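Local coordinates for oligopeptide ABC transporter, periplasmic oligopeptide-binding protein, putative (Thermotoga maritima MSB8, PDB 5IPW) that probably binds oligopeptides in the periplasm and hands them to an ABC transporter for uptake, at residues Val104-Gly118 / Tyr165-Leu179. Sequence-based numbering, arbitrary orientation.
Sequences VLENGRVYIFHLRKG and YTVKFEFSKPYGLFL
Y111 packs against F178 and L179, which come at its ring from the same side, F178 sliding past in the opposite direction. F178 CD2 sits over that face toward the rim, 3.5 Å from Y111 CD1, with the planes inclined at 48°, while L179 CG meets Y111 CE2 obliquely. With CG anti to the carbonyl carbon (chi1 -60°), the ring runs out toward the turn after the partner strand, where Y111 OH is modelled implausibly close to Y175 O; a hydrogen bond is likely, its length doubtful. A leucine in place of Y111 would probably leave a gap beside F178 and L179 and take away the hydroxyl that approaches Y175 O. Farther along the same face, F113 turns its edge to F178 CE2, and its ring stands nearly perpendicular to that of F169, at 89°. At the far end the Y165 ring lies against K117, whose CA makes a CH-pi contact over one face, 3.8 Å from the ring centroid. The strands pair antiparallel, with Y111 and F169 bonded in both directions. Strand 110-115 is the central strand of a five-stranded antiparallel sheet in this family 5 solute-binding protein and 166-171 its neighbour, with Y111, F113 and F169 lining one face beside V167.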
ATOM      1  N   VAL A 104      -0.828  21.606  -9.921  1.00 67.62           N
ATOM      2  CA  VAL A 104       0.403  21.076 -10.502  1.00 71.74           C
ATOM      3  C   VAL A 104       0.833  21.994 -11.641  1.00 73.60           C
ATOM      4  O   VAL A 104       0.105  22.131 -12.629  1.00 71.51           O
ATOM      5  CB  VAL A 104       0.202  19.656 -11.059  1.00 72.74           C
ATOM      6  CG1 VAL A 104       1.549  19.032 -11.395  1.00 73.91           C
ATOM      7  CG2 VAL A 104      -0.566  18.792 -10.069  1.00 73.00           C
ATOM      8  N   LEU A 105       2.006  22.614 -11.506  1.00 73.62           N
ATOM      9  CA  LEU A 105       2.470  23.611 -12.476  1.00 72.27           C
ATOM     10  C   LEU A 105       3.851  23.285 -13.029  1.00 71.72           C
ATOM     11  O   LEU A 105       4.534  22.386 -12.531  1.00 70.95           O
ATOM     12  CB  LEU A 105       2.479  25.009 -11.847  1.00 71.01           C
ATOM     13  CG  LEU A 105       1.173  25.491 -11.215  1.00 71.89           C
ATOM     14  CD1 LEU A 105       1.366  26.846 -10.550  1.00 70.87           C
ATOM     15  CD2 LEU A 105       0.057  25.564 -12.247  1.00 72.96           C
ATOM     16  N   GLU A 106       4.241  24.028 -14.070  1.00 71.85           N
ATOM     17  CA  GLU A 106       5.535  23.861 -14.741  1.00 71.36           C
ATOM     18  C   GLU A 106       5.795  22.394 -15.066  1.00 70.16           C
ATOM     19  O   GLU A 106       6.863  21.856 -14.774  1.00 67.68           O
ATOM     20  CB  GLU A 106       6.668  24.452 -13.890  1.00 72.99           C
ATOM     21  CG  GLU A 106       6.613  25.973 -13.757  1.00 74.37           C
ATOM     22  CD  GLU A 106       7.654  26.536 -12.797  1.00 75.87           C
ATOM     23  OE1 GLU A 106       8.777  25.982 -12.707  1.00 76.69           O
ATOM     24  OE2 GLU A 106       7.344  27.546 -12.128  1.00 74.55           O
ATOM     25  N   ASN A 107       4.790  21.759 -15.662  1.00 72.96           N
ATOM     26  CA  ASN A 107       4.829  20.336 -15.979  1.00 78.35           C
ATOM     27  C   ASN A 107       5.407  19.491 -14.839  1.00 78.41           C
ATOM     28  O   ASN A 107       6.466  18.882 -14.973  1.00 77.53           O
ATOM     29  CB  ASN A 107       5.613  20.106 -17.280  1.00 82.94           C
ATOM     30  CG  ASN A 107       5.510  18.670 -17.781  1.00 84.86           C
ATOM     31  OD1 ASN A 107       4.443  18.051 -17.713  1.00 85.68           O
ATOM     32  ND2 ASN A 107       6.621  18.131 -18.280  1.00 83.48           N
ATOM     33  N   GLY A 108       4.713  19.481 -13.707  1.00 78.74           N
ATOM     34  CA  GLY A 108       5.106  18.656 -12.563  1.00 77.67           C
ATOM     35  C   GLY A 108       6.437  19.019 -11.932  1.00 75.09           C
ATOM     36  O   GLY A 108       7.072  18.186 -11.287  1.00 72.99           O
ATOM     37  N   ARG A 109       6.869  20.259 -12.121  1.00 75.72           N
ATOM     38  CA  ARG A 109       8.080  20.740 -11.480  1.00 78.68           C
ATOM     39  C   ARG A 109       7.697  21.322 -10.123  1.00 71.83           C
ATOM     40  O   ARG A 109       8.369  21.070  -9.122  1.00 66.86           O
ATOM     41  CB  ARG A 109       8.785  21.780 -12.363  1.00 84.99           C
ATOM     42  CG  ARG A 109      10.154  22.228 -11.862  1.00 90.67           C
ATOM     43  CD  ARG A 109      10.859  23.180 -12.830  1.00 95.97           C
ATOM     44  NE  ARG A 109      11.609  22.480 -13.885  1.00 98.20           N
ATOM     45  CZ  ARG A 109      11.146  22.166 -15.099  1.00 97.56           C
ATOM     46  NH1 ARG A 109       9.905  22.478 -15.474  1.00 97.18           N
ATOM     47  NH2 ARG A 109      11.939  21.527 -15.955  1.00 96.21           N
ATOM     48  N   VAL A 110       6.608  22.090 -10.096  1.00 66.65           N
ATOM     49  CA  VAL A 110       6.131  22.689  -8.857  1.00 68.16           C
ATOM     50  C   VAL A 110       4.706  22.238  -8.521  1.00 67.50           C
ATOM     51  O   VAL A 110       3.879  21.993  -9.411  1.00 65.10           O
ATOM     52  CB  VAL A 110       6.224  24.244  -8.860  1.00 68.71           C
ATOM     53  CG1 VAL A 110       7.247  24.732  -9.875  1.00 70.47           C
ATOM     54  CG2 VAL A 110       4.880  24.901  -9.125  1.00 68.69           C
ATOM     55  N   TYR A 111       4.442  22.141  -7.219  1.00 67.02           N
ATOM     56  CA  TYR A 111       3.120  21.817  -6.691  1.00 62.90           C
ATOM     57  C   TYR A 111       2.742  22.839  -5.634  1.00 58.43           C
ATOM     58  O   TYR A 111       3.537  23.131  -4.743  1.00 53.25           O
ATOM     59  CB  TYR A 111       3.121  20.425  -6.070  1.00 63.37           C
ATOM     60  CG  TYR A 111       3.476  19.325  -7.040  1.00 65.57           C
ATOM     61  CD1 TYR A 111       4.798  18.940  -7.231  1.00 67.13           C
ATOM     62  CD2 TYR A 111       2.489  18.674  -7.774  1.00 67.78           C
ATOM     63  CE1 TYR A 111       5.128  17.932  -8.120  1.00 70.12           C
ATOM     64  CE2 TYR A 111       2.809  17.662  -8.664  1.00 70.24           C
ATOM     65  CZ  TYR A 111       4.130  17.296  -8.836  1.00 72.68           C
ATOM     66  OH  TYR A 111       4.453  16.290  -9.716  1.00 73.50           O
ATOM     67  N   ILE A 112       1.541  23.394  -5.756  1.00 56.99           N
ATOM     68  CA  ILE A 112       0.992  24.290  -4.744  1.00 58.55           C
ATOM     69  C   ILE A 112      -0.139  23.568  -4.026  1.00 57.37           C
ATOM     70  O   ILE A 112      -1.022  23.006  -4.669  1.00 59.05           O
ATOM     71  CB  ILE A 112       0.447  25.601  -5.361  1.00 59.57           C
ATOM     72  CG1 ILE A 112       1.578  26.603  -5.609  1.00 61.07           C
ATOM     73  CG2 ILE A 112      -0.564  26.268  -4.434  1.00 59.50           C
ATOM     74  CD1 ILE A 112       2.570  26.198  -6.672  1.00 61.92           C
ATOM     75  N   PHE A 113      -0.107  23.591  -2.697  1.00 56.37           N
ATOM     76  CA  PHE A 113      -1.208  23.076  -1.884  1.00 52.65           C
ATOM     77  C   PHE A 113      -1.857  24.223  -1.128  1.00 51.73           C
ATOM     78  O   PHE A 113      -1.172  25.012  -0.472  1.00 48.09           O
ATOM     79  CB  PHE A 113      -0.717  22.018  -0.896  1.00 50.76           C
ATOM     80  CG  PHE A 113      -0.317  20.728  -1.541  1.00 49.96           C
ATOM     81  CD1 PHE A 113      -1.265  19.763  -1.826  1.00 50.33           C
ATOM     82  CD2 PHE A 113       1.009  20.479  -1.861  1.00 51.22           C
ATOM     83  CE1 PHE A 113      -0.902  18.569  -2.430  1.00 50.06           C
ATOM     84  CE2 PHE A 113       1.380  19.289  -2.458  1.00 50.94           C
ATOM     85  CZ  PHE A 113       0.422  18.331  -2.745  1.00 50.00           C
ATOM     86  N   HIS A 114      -3.184  24.297  -1.224  1.00 52.53           N
ATOM     87  CA  HIS A 114      -3.958  25.346  -0.582  1.00 52.74           C
ATOM     88  C   HIS A 114      -4.577  24.821   0.700  1.00 51.79           C
ATOM     89  O   HIS A 114      -5.417  23.924   0.676  1.00 53.01           O
ATOM     90  CB  HIS A 114      -5.047  25.849  -1.523  1.00 55.04           C
ATOM     91  CG  HIS A 114      -4.511  26.432  -2.790  1.00 57.92           C
ATOM     92  ND1 HIS A 114      -4.177  27.764  -2.912  1.00 57.99           N
ATOM     93  CD2 HIS A 114      -4.231  25.861  -3.985  1.00 58.63           C
ATOM     94  CE1 HIS A 114      -3.726  27.989  -4.132  1.00 58.78           C
ATOM     95  NE2 HIS A 114      -3.747  26.852  -4.803  1.00 59.15           N
ATOM     96  N   LEU A 115      -4.155  25.399   1.815  1.00 49.40           N
ATOM     97  CA  LEU A 115      -4.551  24.932   3.129  1.00 48.46           C
ATOM     98  C   LEU A 115      -5.833  25.606   3.580  1.00 48.67           C
ATOM     99  O   LEU A 115      -6.337  26.514   2.916  1.00 50.25           O
ATOM    100  CB  LEU A 115      -3.434  25.205   4.135  1.00 48.52           C
ATOM    101  CG  LEU A 115      -2.050  24.675   3.753  1.00 48.42           C
ATOM    102  CD1 LEU A 115      -1.081  24.894   4.905  1.00 49.91           C
ATOM    103  CD2 LEU A 115      -2.102  23.206   3.371  1.00 48.52           C
ATOM    104  N   ARG A 116      -6.338  25.162   4.727  1.00 46.54           N
ATOM    105  CA  ARG A 116      -7.630  25.585   5.224  1.00 44.96           C
ATOM    106  C   ARG A 116      -7.346  26.534   6.373  1.00 46.97           C
ATOM    107  O   ARG A 116      -6.726  26.158   7.371  1.00 48.04           O
ATOM    108  CB  ARG A 116      -8.462  24.369   5.660  1.00 44.39           C
ATOM    109  CG  ARG A 116      -8.172  23.117   4.829  1.00 45.26           C
ATOM    110  CD  ARG A 116      -8.887  21.864   5.312  1.00 44.04           C
ATOM    111  NE  ARG A 116     -10.223  21.861   4.757  1.00 44.67           N
ATOM    112  CZ  ARG A 116     -10.655  21.108   3.755  1.00 44.75           C
ATOM    113  NH1 ARG A 116      -9.894  20.198   3.159  1.00 42.12           N
ATOM    114  NH2 ARG A 116     -11.901  21.270   3.352  1.00 49.65           N
ATOM    115  N   LYS A 117      -7.761  27.784   6.197  1.00 47.72           N
ATOM    116  CA  LYS A 117      -7.527  28.822   7.178  1.00 49.87           C
ATOM    117  C   LYS A 117      -8.294  28.520   8.461  1.00 46.63           C
ATOM    118  O   LYS A 117      -9.450  28.110   8.426  1.00 47.41           O
ATOM    119  CB  LYS A 117      -7.941  30.184   6.609  1.00 56.00           C
ATOM    120  CG  LYS A 117      -7.823  31.357   7.579  1.00 61.96           C
ATOM    121  CD  LYS A 117      -8.196  32.675   6.904  1.00 66.92           C
ATOM    122  CE  LYS A 117      -8.533  33.769   7.914  1.00 69.60           C
ATOM    123  NZ  LYS A 117      -7.355  34.232   8.699  1.00 70.96           N
ATOM    124  N   GLY A 118      -7.633  28.718   9.593  1.00 43.74           N
ATOM    125  CA  GLY A 118      -8.252  28.506  10.896  1.00 42.30           C
ATOM    126  C   GLY A 118      -8.076  27.118  11.488  1.00 40.95           C
ATOM    127  O   GLY A 118      -8.557  26.863  12.583  1.00 38.50           O
ATOM    128  N   TYR A 165      -1.289  29.963   4.396  1.00 50.70           N
ATOM    129  CA  TYR A 165      -2.154  28.876   3.979  1.00 50.17           C
ATOM    130  C   TYR A 165      -1.870  28.394   2.562  1.00 48.03           C
ATOM    131  O   TYR A 165      -2.712  27.760   1.935  1.00 45.44           O
ATOM    132  CB  TYR A 165      -3.607  29.316   4.172  1.00 52.65           C
ATOM    133  CG  TYR A 165      -3.835  29.756   5.599  1.00 57.49           C
ATOM    134  CD1 TYR A 165      -3.756  28.834   6.644  1.00 61.11           C
ATOM    135  CD2 TYR A 165      -4.063  31.095   5.916  1.00 61.22           C
ATOM    136  CE1 TYR A 165      -3.929  29.224   7.963  1.00 63.47           C
ATOM    137  CE2 TYR A 165      -4.239  31.498   7.233  1.00 63.59           C
ATOM    138  CZ  TYR A 165      -4.174  30.556   8.252  1.00 66.60           C
ATOM    139  OH  TYR A 165      -4.349  30.930   9.566  1.00 69.60           O
ATOM    140  N   THR A 166      -0.666  28.670   2.071  1.00 49.59           N
ATOM    141  CA  THR A 166      -0.231  28.161   0.776  1.00 50.26           C
ATOM    142  C   THR A 166       1.208  27.700   0.892  1.00 52.39           C
ATOM    143  O   THR A 166       2.071  28.457   1.343  1.00 53.41           O
ATOM    144  CB  THR A 166      -0.314  29.225  -0.338  1.00 48.12           C
ATOM    145  OG1 THR A 166      -1.407  30.113  -0.090  1.00 44.00           O
ATOM    146  CG2 THR A 166      -0.506  28.561  -1.681  1.00 47.83           C
ATOM    147  N   VAL A 167       1.451  26.456   0.491  1.00 53.61           N
ATOM    148  CA  VAL A 167       2.781  25.866   0.517  1.00 53.07           C
ATOM    149  C   VAL A 167       3.130  25.435  -0.900  1.00 55.22           C
ATOM    150  O   VAL A 167       2.284  24.901  -1.626  1.00 53.61           O
ATOM    151  CB  VAL A 167       2.879  24.671   1.506  1.00 54.32           C
ATOM    152  CG1 VAL A 167       1.836  23.602   1.214  1.00 54.08           C
ATOM    153  CG2 VAL A 167       4.284  24.068   1.507  1.00 53.10           C
ATOM    154  N   LYS A 168       4.380  25.682  -1.279  1.00 57.81           N
ATOM    155  CA  LYS A 168       4.862  25.416  -2.622  1.00 59.23           C
ATOM    156  C   LYS A 168       6.028  24.447  -2.551  1.00 57.52           C
ATOM    157  O   LYS A 168       7.001  24.696  -1.848  1.00 58.13           O
ATOM    158  CB  LYS A 168       5.298  26.730  -3.288  1.00 64.13           C
ATOM    159  CG  LYS A 168       6.034  26.578  -4.616  1.00 67.35           C
ATOM    160  CD  LYS A 168       6.355  27.931  -5.238  1.00 70.91           C
ATOM    161  CE  LYS A 168       7.218  27.787  -6.487  1.00 72.72           C
ATOM    162  NZ  LYS A 168       7.168  28.999  -7.349  1.00 71.44           N
ATOM    163  N   PHE A 169       5.910  23.341  -3.274  1.00 58.96           N
ATOM    164  CA  PHE A 169       7.003  22.391  -3.444  1.00 60.71           C
ATOM    165  C   PHE A 169       7.548  22.581  -4.849  1.00 62.72           C
ATOM    166  O   PHE A 169       6.842  22.304  -5.815  1.00 62.05           O
ATOM    167  CB  PHE A 169       6.500  20.950  -3.301  1.00 59.82           C
ATOM    168  CG  PHE A 169       6.041  20.592  -1.912  1.00 60.21           C
ATOM    169  CD1 PHE A 169       4.773  20.944  -1.472  1.00 59.60           C
ATOM    170  CD2 PHE A 169       6.864  19.874  -1.055  1.00 60.33           C
ATOM    171  CE1 PHE A 169       4.346  20.606  -0.201  1.00 59.43           C
ATOM    172  CE2 PHE A 169       6.440  19.535   0.220  1.00 58.66           C
ATOM    173  CZ  PHE A 169       5.180  19.902   0.647  1.00 59.15           C
ATOM    174  N   GLU A 170       8.781  23.073  -4.964  1.00 65.77           N
ATOM    175  CA  GLU A 170       9.440  23.217  -6.265  1.00 68.31           C
ATOM    176  C   GLU A 170      10.568  22.208  -6.371  1.00 69.35           C
ATOM    177  O   GLU A 170      11.539  22.267  -5.614  1.00 67.54           O
ATOM    178  CB  GLU A 170       9.992  24.632  -6.461  1.00 71.73           C
ATOM    179  CG  GLU A 170      10.726  24.834  -7.786  1.00 74.07           C
ATOM    180  CD  GLU A 170      10.889  26.297  -8.167  1.00 77.13           C
ATOM    181  OE1 GLU A 170      10.834  26.605  -9.378  1.00 78.36           O
ATOM    182  OE2 GLU A 170      11.063  27.139  -7.257  1.00 78.07           O
ATOM    183  N   PHE A 171      10.434  21.281  -7.312  1.00 71.08           N
ATOM    184  CA  PHE A 171      11.467  20.284  -7.562  1.00 73.75           C
ATOM    185  C   PHE A 171      12.412  20.750  -8.671  1.00 76.61           C
ATOM    186  O   PHE A 171      12.042  21.574  -9.507  1.00 73.73           O
ATOM    187  CB  PHE A 171      10.827  18.951  -7.953  1.00 71.89           C
ATOM    188  CG  PHE A 171      10.122  18.261  -6.824  1.00 68.21           C
ATOM    189  CD1 PHE A 171      10.829  17.467  -5.940  1.00 67.21           C
ATOM    190  CD2 PHE A 171       8.751  18.398  -6.649  1.00 67.89           C
ATOM    191  CE1 PHE A 171      10.186  16.823  -4.896  1.00 67.86           C
ATOM    192  CE2 PHE A 171       8.101  17.756  -5.609  1.00 67.32           C
ATOM    193  CZ  PHE A 171       8.821  16.967  -4.730  1.00 67.42           C
ATOM    194  N   SER A 172      13.637  20.232  -8.669  1.00 80.68           N
ATOM    195  CA  SER A 172      14.538  20.421  -9.802  1.00 84.87           C
ATOM    196  C   SER A 172      14.114  19.431 -10.873  1.00 90.29           C
ATOM    197  O   SER A 172      14.228  18.235 -10.651  1.00 92.89           O
ATOM    198  CB  SER A 172      15.990  20.157  -9.399  1.00 83.45           C
ATOM    199  OG  SER A 172      16.117  18.937  -8.689  1.00 81.05           O
ATOM    200  N   LYS A 173      13.629  19.934 -12.012  1.00 96.94           N
ATOM    201  CA  LYS A 173      13.058  19.106 -13.095  1.00102.07           C
ATOM    202  C   LYS A 173      11.612  18.682 -12.795  1.00103.25           C
ATOM    203  O   LYS A 173      11.112  18.911 -11.688  1.00105.78           O
ATOM    204  CB  LYS A 173      13.910  17.857 -13.359  1.00101.50           C
ATOM    205  CG  LYS A 173      13.543  16.647 -12.503  1.00100.54           C
ATOM    206  CD  LYS A 173      14.750  15.785 -12.193  1.00100.31           C
ATOM    207  CE  LYS A 173      14.323  14.345 -12.014  1.00100.69           C
ATOM    208  NZ  LYS A 173      15.399  13.537 -11.390  1.00102.35           N
ATOM    209  N   PRO A 174      10.936  18.053 -13.778  1.00102.20           N
ATOM    210  CA  PRO A 174       9.613  17.529 -13.477  1.00100.82           C
ATOM    211  C   PRO A 174       9.644  16.263 -12.633  1.00 97.22           C
ATOM    212  O   PRO A 174      10.656  15.560 -12.589  1.00 93.76           O
ATOM    213  CB  PRO A 174       9.035  17.246 -14.867  1.00103.06           C
ATOM    214  CG  PRO A 174       9.738  18.224 -15.746  1.00102.99           C
ATOM    215  CD  PRO A 174      11.146  18.111 -15.234  1.00103.35           C
ATOM    216  N   TYR A 175       8.522  15.991 -11.972  1.00 94.20           N
ATOM    217  CA  TYR A 175       8.412  14.875 -11.040  1.00 89.11           C
ATOM    218  C   TYR A 175       6.944  14.554 -10.763  1.00 87.02           C
ATOM    219  O   TYR A 175       6.404  14.884  -9.707  1.00 86.06           O
ATOM    220  CB  TYR A 175       9.157  15.214  -9.748  1.00 85.33           C
ATOM    221  CG  TYR A 175       9.222  14.094  -8.737  1.00 84.23           C
ATOM    222  CD1 TYR A 175       9.434  12.773  -9.130  1.00 85.37           C
ATOM    223  CD2 TYR A 175       9.103  14.362  -7.377  1.00 84.87           C
ATOM    224  CE1 TYR A 175       9.507  11.753  -8.196  1.00 86.75           C
ATOM    225  CE2 TYR A 175       9.173  13.349  -6.436  1.00 85.57           C
ATOM    226  CZ  TYR A 175       9.374  12.048  -6.847  1.00 85.87           C
ATOM    227  OH  TYR A 175       9.447  11.047  -5.910  1.00 84.93           O
ATOM    228  N   GLY A 176       6.307  13.907 -11.735  1.00 85.43           N
ATOM    229  CA  GLY A 176       4.884  13.570 -11.656  1.00 81.86           C
ATOM    230  C   GLY A 176       4.542  12.578 -10.562  1.00 76.94           C
ATOM    231  O   GLY A 176       3.428  12.580 -10.051  1.00 77.17           O
ATOM    232  N   LEU A 177       5.506  11.738 -10.195  1.00 75.08           N
ATOM    233  CA  LEU A 177       5.302  10.719  -9.169  1.00 75.17           C
ATOM    234  C   LEU A 177       4.982  11.289  -7.796  1.00 72.91           C
ATOM    235  O   LEU A 177       4.453  10.581  -6.947  1.00 74.75           O
ATOM    236  CB  LEU A 177       6.542   9.827  -9.049  1.00 76.66           C
ATOM    237  CG  LEU A 177       6.880   8.927 -10.241  1.00 78.54           C
ATOM    238  CD1 LEU A 177       8.116   8.086  -9.929  1.00 75.44           C
ATOM    239  CD2 LEU A 177       5.697   8.042 -10.631  1.00 77.52           C
ATOM    240  N   PHE A 178       5.317  12.555  -7.573  1.00 69.89           N
ATOM    241  CA  PHE A 178       5.125  13.172  -6.267  1.00 66.85           C
ATOM    242  C   PHE A 178       3.684  13.094  -5.782  1.00 64.52           C
ATOM    243  O   PHE A 178       3.446  12.917  -4.590  1.00 64.50           O
ATOM    244  CB  PHE A 178       5.567  14.631  -6.295  1.00 66.58           C
ATOM    245  CG  PHE A 178       5.367  15.341  -4.987  1.00 65.81           C
ATOM    246  CD1 PHE A 178       6.069  14.946  -3.860  1.00 63.69           C
ATOM    247  CD2 PHE A 178       4.465  16.398  -4.881  1.00 64.98           C
ATOM    248  CE1 PHE A 178       5.887  15.591  -2.652  1.00 63.70           C
ATOM    249  CE2 PHE A 178       4.280  17.049  -3.678  1.00 62.66           C
ATOM    250  CZ  PHE A 178       4.994  16.646  -2.561  1.00 63.80           C
ATOM    251  N   LEU A 179       2.728  13.228  -6.693  1.00 62.90           N
ATOM    252  CA  LEU A 179       1.319  13.136  -6.320  1.00 63.45           C
ATOM    253  C   LEU A 179       0.989  11.822  -5.624  1.00 62.11           C
ATOM    254  O   LEU A 179       0.114  11.789  -4.767  1.00 63.57           O
ATOM    255  CB  LEU A 179       0.411  13.303  -7.539  1.00 64.91           C
ATOM    256  CG  LEU A 179       0.269  14.715  -8.102  1.00 67.52           C
ATOM    257  CD1 LEU A 179      -0.680  14.674  -9.289  1.00 70.14           C
ATOM    258  CD2 LEU A 179      -0.226  15.713  -7.065  1.00 66.00           C
TER